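Local coordinates for protein uronate dehydrogenase (PDB 3RFX) that oxidises uronic acids with NAD as the hydride acceptor, on a Rossmann fold of the extended short-chain dehydrogenase type, at residues Ile163-Pro168 against Thr178-His182; Arg174-Thr178 against Ala211-Asp215; Ile106-Asn112 against Thr158-Gly164. The protein carries 1 engineered substitution. One frame throughout, in Å; residues are numbered along the deposited sequence.

Interaction 1 of 3, residues Ile163-Pro168 against Thr178-His182; sequences IGSCTP and TWFSH. With PO4 (phosphate ion), chain F.
Where the chain leaves strand 158-163 of the Rossmann fold, residues Ser165 and Trp179 pair in a single backbone bridge, and the loop 163-168 is tied to the link 178-182 between two helices. Ser165 is bonded through both its backbone N and its carbonyl O: the N donates to Thr178 O at 2.8 Å, and the O takes the N-H of Phe180, also at 2.8 Å. The hydroxyls link the same two segments, Ser165 OG and Thr178 OG1 sharing a 2.7 Å hydrogen bond. One step along, the indole of Trp179 swings back to the loop: with CG anti to the backbone N (chi1 -172°), its NE1 reaches Thr167 O at 2.9 Å, the acceptor near the ring plane and the N-H well aligned at 161°. The hydroxyl of Thr167 turns to Glu169 O. Cys166 puts its sulfur at the edge of the His182 imidazole, SG to CD2 3.8 Å, and obliquely beside the Phe180 ring. Water bridges Cys166 O and His182 NE2, and a second water joins Thr167 O to His182 N. On its other nitrogen, His182 ND1 donates an almost straight bond (171°) to O1 of a phosphate ion, 2.6 Å away; the ion, probably from the crystallisation liquor, is also bound by Arg22. Ser181 OG, bonded to Asp228, caps the N of Asp184 at the start of helix 182-194, whose Phe185 stacks on Phe180, while Leu15 of helix 14-22 packs against Ile163 and Cys166.

Interaction 2 of 3, residues Arg174-Thr178 against Ala211-Asp215; sequences RMLST and AGWWD
Ser177, on the short helix 175-178, sets its CB over one face of the Trp213 indole, a CH-pi contact with CB 3.6 Å from the centroid of the five-membered ring and 26° off the ring normal. Its hydroxyl, standing beside the backbone N (chi1 -58°), is thereby turned to the loop 211-215 and donates to Ala211 O at 2.7 Å from above the carbonyl plane. Trp213 NE1 also lies near Ser177 OG, but the angle is too poor for a hydrogen bond. The six-membered end of the same indole meets two further side chains: the methyl Thr178 CG2 comes in obliquely, 3.4 Å from Trp213 CZ3, and the extended Arg174 chain crosses the indole at about a right angle, its CG 3.9 Å from Trp213 CH2. The guanidinium plane is inclined 57° to the indole, and Thr178 CG2 sits over its centre, so this methyl is shared between the two flat groups; beyond them Arg174 NH2 donates to Gln254 O. Phe221 of the second subunit packs on Trp213, and Gly223 of that subunit on Ala211. Two waters complete the join, one between Leu176 O and Ala211 N, the other between Ser177 O and Trp213 N. The bond to Ala211 O thus satisfies the buried Ser177 hydroxyl and sets its direction while CB stays on the indole face, and water carries the backbone links.

Interaction 3 of 3, residues Ile106-Asn112 against Thr158-Gly164; sequences IVFASSN and TALVRIG
Thr158 starts the strand beside Ile106, the two side chains lying alongside and pointing the same way; its methyl CG2 meets Phe108 CB at 3.7 Å, while its hydroxyl is bonded to Tyr95. Ala159 then forms the regular parallel pairing, its N donating to Ile106 O and its O accepting from Phe108 N, both at 2.9 Å. Leu160, on the face of the sheet that also carries Phe108, brings CD2 to within 3.8 Å of Phe108 CD2, approaching the ring obliquely, with Ala147 of helix 135-154 against it. On the other face Val161 meets Val107, CG2 to CG1 3.9 Å, and its N bonds to Phe108 O. From here the pairing slackens: Ser110 N to Val161 O is weak through its bent angle (117°). Arg162 runs out fully extended past Ser110, its guanidinium forming a salt bridge with Glu144, which also receives Ser110 OG. Ile163 N makes a weak, long bond of 3.4 Å to Ser110 O. The same residue lays CD1 against Ala109 CB, 3.7 Å apart, and its carbonyl O is gripped twice by Asn112. The backbone N comes in tilted from the carbonyl plane, whereas ND2, 2.9 Å away, lies in that plane on a lone pair, a bond that helps to hold the amide in its rotation. The Ile163 side chain is about 6 Å from bound NAD. Neighbouring parallel strands joined by a beta-alpha-beta crossover through helix 135-154 are characteristic of the Rossmann fold of this dehydrogenase family.

Along the chain, strand 105-111 comes first, then strand 158-163, the loop after it, helix 175-178 with the link 178-182 that follows, and finally the loop 211-215. Interaction 3 joins two adjacent strands of the parallel sheet, 158-163 lying next to the edge strand 202-205, with its centre about 4 Å from the centre of the chain; interaction 1 continues from its end, sharing Ile163 and Gly164, with centres about 12 Å apart. Interaction 2 shares Thr178 with interaction 1, their centres about 10 Å apart. Trp214 touches both Asn112 and Gly164, bringing all three together. The series thus leads from the Rossmann sheet to the face where a second subunit packs.

Interaction 1 of 3, residues Ile163-Pro168 against Thr178-His182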
ATOM      1  N   ILE A 163     -13.982 -21.383  -3.418  1.00 12.85           N
ATOM      2  CA  ILE A 163     -13.910 -22.594  -2.592  1.00 14.33           C
ATOM      3  C   ILE A 163     -12.489 -23.190  -2.571  1.00 13.81           C
ATOM      4  O   ILE A 163     -11.850 -23.316  -3.614  1.00 13.95           O
ATOM      5  CB  ILE A 163     -14.917 -23.646  -3.089  1.00 14.64           C
ATOM      6  CG1 ILE A 163     -16.342 -23.090  -2.971  1.00 17.96           C
ATOM      7  CG2 ILE A 163     -14.806 -24.941  -2.281  1.00 15.45           C
ATOM      8  CD1 ILE A 163     -17.395 -23.953  -3.645  1.00 21.46           C
ATOM      9  N   GLY A 164     -12.006 -23.519  -1.378  1.00 15.73           N
ATOM     10  CA  GLY A 164     -10.742 -24.226  -1.224  1.00 14.06           C
ATOM     11  C   GLY A 164     -10.985 -25.706  -1.481  1.00 14.24           C
ATOM     12  O   GLY A 164     -11.131 -26.127  -2.630  1.00 18.05           O
ATOM     13  N   SER A 165     -11.075 -26.482  -0.407  1.00 13.33           N
ATOM     14  CA  SER A 165     -11.345 -27.912  -0.499  1.00 15.28           C
ATOM     15  C   SER A 165     -12.476 -28.230   0.464  1.00 12.93           C
ATOM     16  O   SER A 165     -12.265 -28.331   1.663  1.00 16.79           O
ATOM     17  CB  SER A 165     -10.091 -28.714  -0.112  1.00 15.77           C
ATOM     18  OG  SER A 165      -8.995 -28.354  -0.938  1.00 16.19           O
ATOM     19  N   CYS A 166     -13.691 -28.355  -0.057  1.00 18.13           N
ATOM     20  CA  CYS A 166     -14.847 -28.566   0.808  1.00 15.68           C
ATOM     21  C   CYS A 166     -15.107 -30.060   0.913  1.00 18.89           C
ATOM     22  O   CYS A 166     -15.752 -30.651   0.047  1.00 22.02           O
ATOM     23  CB  CYS A 166     -16.080 -27.820   0.266  1.00 20.88           C
ATOM     24  SG  CYS A 166     -17.442 -27.705   1.459  1.00 22.13           S
ATOM     25  N   THR A 167     -14.579 -30.664   1.973  1.00 20.89           N
ATOM     26  CA  THR A 167     -14.605 -32.113   2.147  1.00 20.75           C
ATOM     27  C   THR A 167     -14.993 -32.441   3.576  1.00 18.95           C
ATOM     28  O   THR A 167     -14.989 -31.568   4.438  1.00 18.90           O
ATOM     29  CB  THR A 167     -13.209 -32.717   1.887  1.00 21.72           C
ATOM     30  OG1 THR A 167     -12.271 -32.141   2.806  1.00 22.45           O
ATOM     31  CG2 THR A 167     -12.753 -32.432   0.471  1.00 23.73           C
ATOM     32  N   PRO A 168     -15.329 -33.711   3.846  1.00 19.58           N
ATOM     33  CA  PRO A 168     -15.658 -34.075   5.226  1.00 19.18           C
ATOM     34  C   PRO A 168     -14.497 -33.822   6.182  1.00 20.23           C
ATOM     35  O   PRO A 168     -14.725 -33.456   7.335  1.00 23.12           O
ATOM     36  CB  PRO A 168     -15.958 -35.575   5.130  1.00 23.44           C
ATOM     37  CG  PRO A 168     -16.417 -35.760   3.719  1.00 25.12           C
ATOM     38  CD  PRO A 168     -15.587 -34.813   2.904  1.00 25.19           C
ATOM     39  N   THR A 178      -6.315 -25.354   2.784  1.00 11.56           N
ATOM     40  CA  THR A 178      -7.471 -25.077   1.921  1.00 13.10           C
ATOM     41  C   THR A 178      -8.816 -25.620   2.408  1.00 12.58           C
ATOM     42  O   THR A 178      -9.856 -25.297   1.825  1.00 13.61           O
ATOM     43  CB  THR A 178      -7.261 -25.609   0.485  1.00 15.12           C
ATOM     44  OG1 THR A 178      -7.125 -27.033   0.524  1.00 12.28           O
ATOM     45  CG2 THR A 178      -6.016 -24.997  -0.165  1.00 14.54           C
ATOM     46  N   TRP A 179      -8.802 -26.439   3.454  1.00 13.20           N
ATOM     47  CA  TRP A 179     -10.027 -27.090   3.922  1.00 12.88           C
ATOM     48  C   TRP A 179     -11.119 -26.080   4.218  1.00 13.52           C
ATOM     49  O   TRP A 179     -10.884 -25.072   4.881  1.00 13.06           O
ATOM     50  CB  TRP A 179      -9.765 -27.907   5.185  1.00 13.77           C
ATOM     51  CG  TRP A 179     -10.936 -28.762   5.621  1.00 12.22           C
ATOM     52  CD1 TRP A 179     -11.691 -29.582   4.832  1.00 14.43           C
ATOM     53  CD2 TRP A 179     -11.455 -28.890   6.948  1.00 12.83           C
ATOM     54  NE1 TRP A 179     -12.657 -30.211   5.589  1.00 14.80           N
ATOM     55  CE2 TRP A 179     -12.532 -29.800   6.892  1.00 13.55           C
ATOM     56  CE3 TRP A 179     -11.115 -28.322   8.184  1.00 14.11           C
ATOM     57  CZ2 TRP A 179     -13.265 -30.159   8.021  1.00 13.74           C
ATOM     58  CZ3 TRP A 179     -11.844 -28.675   9.302  1.00 12.89           C
ATOM     59  CH2 TRP A 179     -12.910 -29.588   9.213  1.00 16.22           C
ATOM     60  N   PHE A 180     -12.314 -26.380   3.721  1.00 13.92           N
ATOM     61  CA  PHE A 180     -13.517 -25.586   3.981  1.00 13.50           C
ATOM     62  C   PHE A 180     -14.551 -26.584   4.482  1.00 13.30           C
ATOM     63  O   PHE A 180     -15.082 -27.365   3.694  1.00 15.33           O
ATOM     64  CB  PHE A 180     -13.996 -24.969   2.673  1.00 12.46           C
ATOM     65  CG  PHE A 180     -15.015 -23.853   2.838  1.00 13.81           C
ATOM     66  CD1 PHE A 180     -15.191 -23.212   4.061  1.00 13.12           C
ATOM     67  CD2 PHE A 180     -15.757 -23.428   1.748  1.00 15.93           C
ATOM     68  CE1 PHE A 180     -16.120 -22.170   4.191  1.00 17.10           C
ATOM     69  CE2 PHE A 180     -16.677 -22.385   1.865  1.00 15.72           C
ATOM     70  CZ  PHE A 180     -16.853 -21.760   3.081  1.00 15.74           C
ATOM     71  N   SER A 181     -14.821 -26.588   5.782  1.00 13.65           N
ATOM     72  CA  SER A 181     -15.714 -27.602   6.349  1.00 14.73           C
ATOM     73  C   SER A 181     -17.156 -27.411   5.872  1.00 20.24           C
ATOM     74  O   SER A 181     -17.552 -26.312   5.486  1.00 14.45           O
ATOM     75  CB  SER A 181     -15.680 -27.574   7.874  1.00 17.11           C
ATOM     76  OG  SER A 181     -16.330 -26.404   8.368  1.00 17.38           O
ATOM     77  N   HIS A 182     -17.941 -28.484   5.901  1.00 15.89           N
ATOM     78  CA  HIS A 182     -19.360 -28.368   5.582  1.00 18.75           C
ATOM     79  C   HIS A 182     -20.038 -27.348   6.490  1.00 16.32           C
ATOM     80  O   HIS A 182     -20.773 -26.477   6.009  1.00 17.46           O
ATOM     81  CB  HIS A 182     -20.058 -29.726   5.692  1.00 18.54           C
ATOM     82  CG  HIS A 182     -19.615 -30.709   4.659  1.00 20.36           C
ATOM     83  ND1 HIS A 182     -19.818 -32.066   4.789  1.00 23.46           N
ATOM     84  CD2 HIS A 182     -18.970 -30.535   3.482  1.00 19.68           C
ATOM     85  CE1 HIS A 182     -19.327 -32.683   3.730  1.00 22.07           C
ATOM     86  NE2 HIS A 182     -18.806 -31.779   2.923  1.00 23.43           N
TER
HETATM   87  P   PO4 F 269     -22.310 -33.488   6.919  0.13 39.95           P
HETATM   88  O1  PO4 F 269     -20.853 -33.093   6.986  0.83 42.13           O
HETATM   89  O2  PO4 F 269     -22.804 -33.809   8.309  0.65 42.56           O
HETATM   90  O3  PO4 F 269     -23.123 -32.349   6.357  1.00 38.34           O
HETATM   91  O4  PO4 F 269     -22.463 -34.697   6.027  1.00 50.02           O
HETATM   92  O   HOH W   1     -17.855 -32.826   0.369  1.00 33.84           O
HETATM   93  O   HOH W   2     -16.802 -30.951   6.603  1.00 20.81           O

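Interaction 2 of 3, residues Arg174-Thr178 against Ala211-Asp215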
ATOM      1  N   ARG A 174      -1.940 -30.080   1.555  1.00 14.01           N
ATOM      2  CA  ARG A 174      -2.528 -28.849   1.019  1.00 13.48           C
ATOM      3  C   ARG A 174      -3.808 -28.472   1.763  1.00 12.23           C
ATOM      4  O   ARG A 174      -4.061 -27.292   2.026  1.00 11.88           O
ATOM      5  CB  ARG A 174      -2.793 -28.996  -0.483  1.00 14.08           C
ATOM      6  CG  ARG A 174      -3.500 -27.802  -1.139  1.00 12.98           C
ATOM      7  CD  ARG A 174      -3.413 -27.900  -2.664  1.00 14.19           C
ATOM      8  NE  ARG A 174      -4.261 -26.921  -3.354  1.00 13.99           N
ATOM      9  CZ  ARG A 174      -5.557 -27.088  -3.607  1.00 18.73           C
ATOM     10  NH1 ARG A 174      -6.176 -28.199  -3.227  1.00 14.84           N
ATOM     11  NH2 ARG A 174      -6.240 -26.136  -4.239  1.00 14.91           N
ATOM     12  N   MET A 175      -4.620 -29.467   2.105  1.00 12.38           N
ATOM     13  CA  MET A 175      -5.892 -29.189   2.776  1.00 13.27           C
ATOM     14  C   MET A 175      -5.737 -28.667   4.192  1.00 14.31           C
ATOM     15  O   MET A 175      -6.694 -28.166   4.786  1.00 12.19           O
ATOM     16  CB  MET A 175      -6.813 -30.412   2.753  1.00 13.21           C
ATOM     17  CG  MET A 175      -7.226 -30.796   1.349  1.00 15.57           C
ATOM     18  SD  MET A 175      -8.590 -31.970   1.381  1.00 17.99           S
ATOM     19  CE  MET A 175      -8.524 -32.575  -0.303  1.00 21.26           C
ATOM     20  N   LEU A 176      -4.538 -28.772   4.752  1.00 11.33           N
ATOM     21  CA  LEU A 176      -4.299 -28.119   6.040  1.00 12.65           C
ATOM     22  C   LEU A 176      -4.451 -26.606   5.876  1.00 11.33           C
ATOM     23  O   LEU A 176      -4.637 -25.889   6.858  1.00 12.54           O
ATOM     24  CB  LEU A 176      -2.902 -28.441   6.572  1.00 12.65           C
ATOM     25  CG  LEU A 176      -2.715 -29.915   6.923  1.00 13.95           C
ATOM     26  CD1 LEU A 176      -1.267 -30.193   7.347  1.00 16.45           C
ATOM     27  CD2 LEU A 176      -3.693 -30.313   8.040  1.00 17.55           C
ATOM     28  N   SER A 177      -4.349 -26.135   4.636  1.00 12.09           N
ATOM     29  CA  SER A 177      -4.540 -24.717   4.340  1.00 11.77           C
ATOM     30  C   SER A 177      -5.883 -24.452   3.671  1.00 13.84           C
ATOM     31  O   SER A 177      -6.510 -23.433   3.950  1.00 13.04           O
ATOM     32  CB  SER A 177      -3.408 -24.174   3.452  1.00 13.17           C
ATOM     33  OG  SER A 177      -2.137 -24.363   4.071  1.00 12.61           O
ATOM     34  N   THR A 178      -6.315 -25.354   2.784  1.00 11.56           N
ATOM     35  CA  THR A 178      -7.471 -25.077   1.921  1.00 13.10           C
ATOM     36  C   THR A 178      -8.816 -25.620   2.408  1.00 12.58           C
ATOM     37  O   THR A 178      -9.856 -25.297   1.825  1.00 13.61           O
ATOM     38  CB  THR A 178      -7.261 -25.609   0.485  1.00 15.12           C
ATOM     39  OG1 THR A 178      -7.125 -27.033   0.524  1.00 12.28           O
ATOM     40  CG2 THR A 178      -6.016 -24.997  -0.165  1.00 14.54           C
ATOM     41  N   ALA A 211      -3.015 -22.729   9.093  1.00 11.79           N
ATOM     42  CA  ALA A 211      -2.162 -22.590   7.909  1.00 12.90           C
ATOM     43  C   ALA A 211      -2.829 -21.960   6.684  1.00 10.87           C
ATOM     44  O   ALA A 211      -2.331 -22.103   5.567  1.00 12.12           O
ATOM     45  CB  ALA A 211      -1.534 -23.948   7.535  1.00 12.89           C
ATOM     46  N   GLY A 212      -3.948 -21.259   6.881  1.00 13.27           N
ATOM     47  CA  GLY A 212      -4.639 -20.606   5.777  1.00 10.71           C
ATOM     48  C   GLY A 212      -3.772 -19.595   5.036  1.00 12.56           C
ATOM     49  O   GLY A 212      -2.891 -18.956   5.641  1.00 14.39           O
ATOM     50  N   TRP A 213      -4.024 -19.449   3.731  1.00 10.78           N
ATOM     51  CA  TRP A 213      -3.272 -18.554   2.861  1.00 10.43           C
ATOM     52  C   TRP A 213      -4.016 -17.248   2.565  1.00 11.54           C
ATOM     53  O   TRP A 213      -3.458 -16.366   1.919  1.00 11.87           O
ATOM     54  CB  TRP A 213      -3.028 -19.209   1.492  1.00 10.20           C
ATOM     55  CG  TRP A 213      -2.348 -20.556   1.534  1.00 11.82           C
ATOM     56  CD1 TRP A 213      -1.387 -20.971   2.402  1.00 12.24           C
ATOM     57  CD2 TRP A 213      -2.579 -21.644   0.628  1.00 11.92           C
ATOM     58  NE1 TRP A 213      -1.001 -22.274   2.094  1.00 12.76           N
ATOM     59  CE2 TRP A 213      -1.729 -22.702   1.013  1.00 11.16           C
ATOM     60  CE3 TRP A 213      -3.432 -21.823  -0.468  1.00 13.81           C
ATOM     61  CZ2 TRP A 213      -1.705 -23.920   0.336  1.00 12.44           C
ATOM     62  CZ3 TRP A 213      -3.414 -23.040  -1.135  1.00 12.92           C
ATOM     63  CH2 TRP A 213      -2.554 -24.068  -0.734  1.00 12.62           C
ATOM     64  N   TRP A 214      -5.272 -17.149   3.003  1.00 13.69           N
ATOM     65  CA  TRP A 214      -6.197 -16.139   2.463  1.00 12.61           C
ATOM     66  C   TRP A 214      -6.771 -15.200   3.521  1.00 13.54           C
ATOM     67  O   TRP A 214      -7.073 -15.612   4.627  1.00 12.99           O
ATOM     68  CB  TRP A 214      -7.357 -16.821   1.713  1.00 11.35           C
ATOM     69  CG  TRP A 214      -6.896 -17.753   0.624  1.00 11.45           C
ATOM     70  CD1 TRP A 214      -5.837 -17.563  -0.231  1.00 11.30           C
ATOM     71  CD2 TRP A 214      -7.482 -19.005   0.266  1.00 10.06           C
ATOM     72  NE1 TRP A 214      -5.730 -18.633  -1.089  1.00 11.91           N
ATOM     73  CE2 TRP A 214      -6.725 -19.531  -0.804  1.00 12.28           C
ATOM     74  CE3 TRP A 214      -8.570 -19.742   0.752  1.00 10.54           C
ATOM     75  CZ2 TRP A 214      -7.020 -20.760  -1.393  1.00 12.90           C
ATOM     76  CZ3 TRP A 214      -8.862 -20.965   0.165  1.00 13.32           C
ATOM     77  CH2 TRP A 214      -8.094 -21.457  -0.901  1.00 13.68           C
ATOM     78  N   ASP A 215      -6.942 -13.937   3.147  1.00 10.58           N
ATOM     79  CA  ASP A 215      -7.323 -12.891   4.094  1.00 13.13           C
ATOM     80  C   ASP A 215      -8.753 -12.428   3.802  1.00 11.65           C
ATOM     81  O   ASP A 215      -8.982 -11.784   2.799  1.00 11.92           O
ATOM     82  CB  ASP A 215      -6.355 -11.709   3.946  1.00 13.62           C
ATOM     83  CG  ASP A 215      -6.743 -10.505   4.811  1.00 24.43           C
ATOM     84  OD1 ASP A 215      -7.628 -10.627   5.685  1.00 17.12           O
ATOM     85  OD2 ASP A 215      -6.146  -9.432   4.607  1.00 31.62           O
TER
HETATM   86  O   HOH W   3      -3.981 -25.446   9.529  1.00 15.14           O
HETATM   87  O   HOH W   4      -6.104 -21.072   2.486  1.00 14.38           O

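Interaction 3 of 3, residues Ile106-Asn112 against Thr158-Gly164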
ATOM      1  N   ILE A 106     -27.463 -14.468  -5.146  1.00 15.39           N
ATOM      2  CA  ILE A 106     -26.736 -15.661  -5.586  1.00 14.27           C
ATOM      3  C   ILE A 106     -25.489 -15.940  -4.743  1.00 17.76           C
ATOM      4  O   ILE A 106     -24.694 -15.036  -4.479  1.00 14.76           O
ATOM      5  CB  ILE A 106     -26.309 -15.514  -7.050  1.00 14.56           C
ATOM      6  CG1 ILE A 106     -27.549 -15.409  -7.947  1.00 15.52           C
ATOM      7  CG2 ILE A 106     -25.403 -16.687  -7.497  1.00 16.89           C
ATOM      8  CD1 ILE A 106     -27.244 -14.900  -9.328  1.00 14.38           C
ATOM      9  N   VAL A 107     -25.338 -17.183  -4.296  1.00 13.82           N
ATOM     10  CA  VAL A 107     -24.040 -17.647  -3.794  1.00 14.02           C
ATOM     11  C   VAL A 107     -23.396 -18.413  -4.945  1.00 16.84           C
ATOM     12  O   VAL A 107     -23.890 -19.464  -5.350  1.00 16.57           O
ATOM     13  CB  VAL A 107     -24.175 -18.550  -2.548  1.00 14.01           C
ATOM     14  CG1 VAL A 107     -22.807 -19.136  -2.134  1.00 15.59           C
ATOM     15  CG2 VAL A 107     -24.770 -17.779  -1.384  1.00 14.92           C
ATOM     16  N   PHE A 108     -22.322 -17.868  -5.503  1.00 14.46           N
ATOM     17  CA  PHE A 108     -21.645 -18.494  -6.630  1.00 12.36           C
ATOM     18  C   PHE A 108     -20.469 -19.344  -6.148  1.00 18.09           C
ATOM     19  O   PHE A 108     -19.614 -18.857  -5.418  1.00 15.05           O
ATOM     20  CB  PHE A 108     -21.137 -17.418  -7.591  1.00 14.40           C
ATOM     21  CG  PHE A 108     -20.295 -17.947  -8.721  1.00 16.93           C
ATOM     22  CD1 PHE A 108     -20.722 -19.025  -9.484  1.00 19.33           C
ATOM     23  CD2 PHE A 108     -19.085 -17.349  -9.042  1.00 16.48           C
ATOM     24  CE1 PHE A 108     -19.957 -19.501 -10.540  1.00 17.42           C
ATOM     25  CE2 PHE A 108     -18.310 -17.825 -10.100  1.00 15.58           C
ATOM     26  CZ  PHE A 108     -18.751 -18.894 -10.852  1.00 16.53           C
ATOM     27  N   ALA A 109     -20.433 -20.610  -6.556  1.00 14.87           N
ATOM     28  CA  ALA A 109     -19.270 -21.456  -6.283  1.00 18.06           C
ATOM     29  C   ALA A 109     -18.139 -21.112  -7.245  1.00 15.48           C
ATOM     30  O   ALA A 109     -18.029 -21.699  -8.319  1.00 17.81           O
ATOM     31  CB  ALA A 109     -19.637 -22.934  -6.414  1.00 18.46           C
ATOM     32  N   SER A 110     -17.321 -20.129  -6.889  1.00 14.16           N
ATOM     33  CA  SER A 110     -16.101 -19.885  -7.635  1.00 13.27           C
ATOM     34  C   SER A 110     -15.078 -20.893  -7.107  1.00 14.77           C
ATOM     35  O   SER A 110     -15.443 -21.890  -6.476  1.00 14.52           O
ATOM     36  CB  SER A 110     -15.606 -18.447  -7.443  1.00 13.48           C
ATOM     37  OG  SER A 110     -14.537 -18.152  -8.334  1.00 14.71           O
ATOM     38  N   SER A 111     -13.798 -20.624  -7.321  1.00 14.44           N
ATOM     39  CA  SER A 111     -12.796 -21.634  -7.006  1.00 16.40           C
ATOM     40  C   SER A 111     -11.443 -21.027  -6.684  1.00 14.01           C
ATOM     41  O   SER A 111     -11.089 -19.980  -7.221  1.00 12.59           O
ATOM     42  CB  SER A 111     -12.639 -22.561  -8.217  1.00 16.10           C
ATOM     43  OG  SER A 111     -11.599 -23.484  -7.995  1.00 19.72           O
ATOM     44  N   ASN A 112     -10.674 -21.705  -5.832  1.00 13.77           N
ATOM     45  CA  ASN A 112      -9.274 -21.341  -5.636  1.00 13.42           C
ATOM     46  C   ASN A 112      -8.501 -21.410  -6.950  1.00 14.85           C
ATOM     47  O   ASN A 112      -7.443 -20.795  -7.090  1.00 14.12           O
ATOM     48  CB  ASN A 112      -8.612 -22.259  -4.594  1.00 13.85           C
ATOM     49  CG  ASN A 112      -8.482 -23.700  -5.085  1.00 17.14           C
ATOM     50  OD1 ASN A 112      -7.510 -24.052  -5.752  1.00 16.83           O
ATOM     51  ND2 ASN A 112      -9.471 -24.526  -4.775  1.00 14.29           N
ATOM     52  N   THR A 158     -24.194 -10.934  -5.476  1.00 13.96           N
ATOM     53  CA  THR A 158     -23.601 -12.272  -5.568  1.00 11.53           C
ATOM     54  C   THR A 158     -22.440 -12.358  -4.579  1.00 14.09           C
ATOM     55  O   THR A 158     -21.627 -11.437  -4.497  1.00 14.34           O
ATOM     56  CB  THR A 158     -23.007 -12.525  -6.983  1.00 13.68           C
ATOM     57  OG1 THR A 158     -24.022 -12.396  -7.993  1.00 13.85           O
ATOM     58  CG2 THR A 158     -22.347 -13.918  -7.079  1.00 11.99           C
ATOM     59  N   ALA A 159     -22.361 -13.449  -3.829  1.00 10.46           N
ATOM     60  CA  ALA A 159     -21.144 -13.755  -3.071  1.00 11.45           C
ATOM     61  C   ALA A 159     -20.260 -14.628  -3.953  1.00 11.40           C
ATOM     62  O   ALA A 159     -20.672 -15.714  -4.350  1.00 13.06           O
ATOM     63  CB  ALA A 159     -21.486 -14.495  -1.777  1.00 12.78           C
ATOM     64  N   LEU A 160     -19.058 -14.153  -4.268  1.00 13.22           N
ATOM     65  CA  LEU A 160     -18.133 -14.913  -5.113  1.00 12.71           C
ATOM     66  C   LEU A 160     -17.242 -15.783  -4.230  1.00 14.86           C
ATOM     67  O   LEU A 160     -16.189 -15.343  -3.758  1.00 13.57           O
ATOM     68  CB  LEU A 160     -17.276 -13.964  -5.951  1.00 14.33           C
ATOM     69  CG  LEU A 160     -18.057 -12.963  -6.808  1.00 14.01           C
ATOM     70  CD1 LEU A 160     -17.106 -11.958  -7.437  1.00 13.46           C
ATOM     71  CD2 LEU A 160     -18.881 -13.696  -7.870  1.00 14.15           C
ATOM     72  N   VAL A 161     -17.672 -17.014  -3.993  1.00 12.12           N
ATOM     73  CA  VAL A 161     -16.998 -17.851  -3.012  1.00 11.96           C
ATOM     74  C   VAL A 161     -15.925 -18.702  -3.684  1.00 13.89           C
ATOM     75  O   VAL A 161     -16.231 -19.642  -4.414  1.00 14.78           O
ATOM     76  CB  VAL A 161     -17.991 -18.741  -2.247  1.00 13.95           C
ATOM     77  CG1 VAL A 161     -17.291 -19.435  -1.081  1.00 14.42           C
ATOM     78  CG2 VAL A 161     -19.160 -17.904  -1.741  1.00 14.73           C
ATOM     79  N   ARG A 162     -14.670 -18.343  -3.446  1.00 13.57           N
ATOM     80  CA  ARG A 162     -13.536 -19.087  -3.984  1.00  9.90           C
ATOM     81  C   ARG A 162     -13.288 -20.299  -3.105  1.00 13.27           C
ATOM     82  O   ARG A 162     -12.517 -20.250  -2.147  1.00 13.54           O
ATOM     83  CB  ARG A 162     -12.306 -18.187  -4.072  1.00 10.81           C
ATOM     84  CG  ARG A 162     -12.483 -17.095  -5.116  1.00 11.98           C
ATOM     85  CD  ARG A 162     -11.266 -16.178  -5.213  1.00 14.11           C
ATOM     86  NE  ARG A 162     -11.435 -15.197  -6.285  1.00 15.06           N
ATOM     87  CZ  ARG A 162     -10.625 -14.162  -6.482  1.00 19.10           C
ATOM     88  NH1 ARG A 162      -9.588 -13.959  -5.672  1.00 15.37           N
ATOM     89  NH2 ARG A 162     -10.854 -13.331  -7.484  1.00 15.89           N
ATOM     90  N   ILE A 163     -13.982 -21.383  -3.418  1.00 12.85           N
ATOM     91  CA  ILE A 163     -13.910 -22.594  -2.592  1.00 14.33           C
ATOM     92  C   ILE A 163     -12.489 -23.190  -2.571  1.00 13.81           C
ATOM     93  O   ILE A 163     -11.850 -23.316  -3.614  1.00 13.95           O
ATOM     94  CB  ILE A 163     -14.917 -23.646  -3.089  1.00 14.64           C
ATOM     95  CG1 ILE A 163     -16.342 -23.090  -2.971  1.00 17.96           C
ATOM     96  CG2 ILE A 163     -14.806 -24.941  -2.281  1.00 15.45           C
ATOM     97  CD1 ILE A 163     -17.395 -23.953  -3.645  1.00 21.46           C
ATOM     98  N   GLY A 164     -12.006 -23.519  -1.378  1.00 15.73           N
ATOM     99  CA  GLY A 164     -10.742 -24.226  -1.224  1.00 14.06           C
ATOM    100  C   GLY A 164     -10.985 -25.706  -1.481  1.00 14.24           C
ATOM    101  O   GLY A 164     -11.131 -26.127  -2.630  1.00 18.05           O
TER